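Long-range contact in L-asparagine oxygenase (Streptomyces coelicolor, PDB 2OG5), which hydroxylates free L-asparagine at its beta carbon, using iron(II), 2-oxoglutarate and dioxygen, to supply a building block of the calcium-dependent lipopeptide antibiotic: residues D259-V264 and N306-H311. Numbering follows the deposited sequence.
Sequences DPDLRV and NRVTVH. With NA (sodium ion), chain B.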
loop_
_atom_site.group_PDB
_atom_site.type_symbol
_atom_site.label_atom_id
_atom_site.label_comp_id
_atom_site.label_asym_id
_atom_site.label_seq_id
_atom_site.Cartn_x
_atom_site.Cartn_y
_atom_site.Cartn_z
ATOM N N ASP A 259 9.278 -14.695 14.048
ATOM C CA ASP A 259 8.380 -13.646 13.548
ATOM C C ASP A 259 9.185 -12.603 12.752
ATOM O O ASP A 259 9.223 -11.421 13.111
ATOM C CB ASP A 259 7.643 -13.008 14.747
ATOM C CG ASP A 259 6.591 -11.973 14.354
ATOM O OD1 ASP A 259 6.071 -11.990 13.217
ATOM O OD2 ASP A 259 6.248 -11.133 15.219
ATOM N N PRO A 260 9.820 -13.033 11.647
ATOM C CA PRO A 260 10.626 -12.091 10.876
ATOM C C PRO A 260 9.820 -11.063 10.080
ATOM O O PRO A 260 8.638 -11.267 9.790
ATOM C CB PRO A 260 11.371 -12.997 9.893
ATOM C CG PRO A 260 10.488 -14.164 9.714
ATOM C CD PRO A 260 9.841 -14.388 11.061
ATOM N N ASP A 261 10.475 -9.959 9.735
ATOM C CA ASP A 261 10.028 -9.129 8.619
ATOM C C ASP A 261 10.628 -9.708 7.343
ATOM O O ASP A 261 11.515 -10.570 7.399
ATOM C CB ASP A 261 10.499 -7.684 8.783
ATOM C CG ASP A 261 9.885 -6.984 9.977
ATOM O OD1 ASP A 261 8.818 -7.399 10.466
ATOM O OD2 ASP A 261 10.474 -5.974 10.418
ATOM N N LEU A 262 10.172 -9.239 6.185
ATOM C CA LEU A 262 10.847 -9.605 4.935
ATOM C C LEU A 262 10.968 -8.451 3.955
ATOM O O LEU A 262 10.301 -7.426 4.089
ATOM C CB LEU A 262 10.190 -10.814 4.272
ATOM C CG LEU A 262 8.988 -10.593 3.366
ATOM C CD1 LEU A 262 8.639 -11.932 2.714
ATOM C CD2 LEU A 262 7.804 -10.021 4.152
ATOM N N ARG A 263 11.849 -8.638 2.982
ATOM C CA ARG A 263 12.137 -7.637 1.973
ATOM C C ARG A 263 12.392 -8.385 0.667
ATOM O O ARG A 263 13.455 -8.993 0.487
ATOM C CB ARG A 263 13.356 -6.825 2.408
ATOM C CG ARG A 263 13.716 -5.685 1.499
ATOM C CD ARG A 263 14.809 -4.839 2.121
ATOM N NE ARG A 263 16.129 -5.363 1.835
ATOM C CZ ARG A 263 16.971 -4.869 0.922
ATOM N NH1 ARG A 263 16.643 -3.837 0.148
ATOM N NH2 ARG A 263 18.160 -5.425 0.773
ATOM N N VAL A 264 11.403 -8.386 -0.224
ATOM C CA VAL A 264 11.522 -9.121 -1.476
ATOM C C VAL A 264 10.608 -8.541 -2.548
ATOM O O VAL A 264 9.547 -7.998 -2.248
ATOM C CB VAL A 264 11.210 -10.635 -1.272
ATOM C CG1 VAL A 264 9.720 -10.874 -1.032
ATOM C CG2 VAL A 264 11.726 -11.481 -2.452
ATOM N N ASN A 306 3.509 -3.765 5.222
ATOM C CA ASN A 306 4.570 -3.997 4.256
ATOM C C ASN A 306 5.840 -4.562 4.869
ATOM O O ASN A 306 6.777 -4.899 4.123
ATOM C CB ASN A 306 4.885 -2.678 3.529
ATOM C CG ASN A 306 5.699 -2.873 2.252
ATOM O OD1 ASN A 306 5.392 -3.749 1.426
ATOM N ND2 ASN A 306 6.717 -2.030 2.061
ATOM N N ARG A 307 5.893 -4.662 6.198
ATOM C CA ARG A 307 7.028 -5.322 6.869
ATOM C C ARG A 307 6.929 -6.846 6.772
ATOM O O ARG A 307 7.960 -7.531 6.770
ATOM C CB ARG A 307 7.095 -4.963 8.363
ATOM C CG ARG A 307 7.756 -3.643 8.744
ATOM C CD ARG A 307 6.832 -2.459 8.664
ATOM N NE ARG A 307 5.619 -2.592 9.466
ATOM C CZ ARG A 307 5.424 -2.094 10.686
ATOM N NH1 ARG A 307 6.341 -1.364 11.294
ATOM N NH2 ARG A 307 4.274 -2.308 11.300
ATOM N N VAL A 308 5.704 -7.374 6.700
ATOM C CA VAL A 308 5.471 -8.818 6.792
ATOM C C VAL A 308 4.641 -9.396 5.645
ATOM O O VAL A 308 4.525 -10.616 5.530
ATOM C CB VAL A 308 4.802 -9.211 8.127
ATOM C CG1 VAL A 308 5.759 -8.997 9.290
ATOM C CG2 VAL A 308 3.492 -8.466 8.334
ATOM N N THR A 309 4.089 -8.542 4.789
ATOM C CA THR A 309 3.149 -8.980 3.769
ATOM C C THR A 309 3.527 -8.419 2.414
ATOM O O THR A 309 3.750 -7.210 2.291
ATOM C CB THR A 309 1.723 -8.551 4.167
ATOM O OG1 THR A 309 1.398 -9.197 5.397
ATOM C CG2 THR A 309 0.668 -8.935 3.121
ATOM N N VAL A 310 3.611 -9.306 1.424
ATOM C CA VAL A 310 3.768 -8.938 0.024
ATOM C C VAL A 310 2.404 -8.832 -0.639
ATOM O O VAL A 310 1.423 -9.401 -0.157
ATOM C CB VAL A 310 4.630 -9.958 -0.742
ATOM C CG1 VAL A 310 6.052 -10.008 -0.172
ATOM C CG2 VAL A 310 4.007 -11.376 -0.714
ATOM N N HIS A 311 2.329 -8.081 -1.733
ATOM C CA HIS A 311 1.071 -8.002 -2.474
ATOM C C HIS A 311 1.305 -8.083 -3.965
ATOM O O HIS A 311 2.405 -7.850 -4.473
ATOM C CB HIS A 311 0.291 -6.735 -2.103
ATOM C CG HIS A 311 0.922 -5.469 -2.582
ATOM N ND1 HIS A 311 1.938 -4.836 -1.895
ATOM C CD2 HIS A 311 0.679 -4.713 -3.680
ATOM C CE1 HIS A 311 2.291 -3.744 -2.548
ATOM N NE2 HIS A 311 1.548 -3.648 -3.637
HETATM NA NA NA B . 2.754 -2.422 -4.851
HETATM O O HOH W 1 9.424 -4.998 3.100
HETATM O O HOH W 2 3.602 -1.280 -6.193
HETATM O O HOH W 3 1.371 -2.553 -6.342
HETATM O O HOH W 4 0.781 -0.842 -4.552
#
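L262 N donates the one direct hydrogen bond between the segments to R307 O (2.9 Å), meeting the carbonyl almost end-on (C=O...N angle 168°). Next to it, a water donates to L262 O and N306 O, the carbonyl just before R307, 2.8 Å from each, bridging two acceptors. Apolar contacts continue the seam: L262 lays CD2 against the V308 carbonyl carbon at 3.6 Å, while V264 CG1 meets V310 CG1 at 3.9 Å. F287 of helix 274-290 also packs on L262 and V310. D261 and R307 run side by side: D261 CB lies 3.2 Å from R307 O, and the carboxylate meets the arginine's aliphatic base (OD1 to CB 3.7 Å). R307 bends at chi2 and chi3, and its NE pairs with D305 instead. The strand pair 253-255/260-262 is thus fastened to the turn between strands 301-305 and 309-313 of the jelly roll. From the turn N306 reaches E181 N and P189 O; from the strand that follows, H311 NE2 binds the sodium ion at 2.1 Å with H179 and E181, the facial triad that holds iron(II). Backbone bonding and apolar packing, rather than charge pairing, therefore join the segments, away from the metal itself.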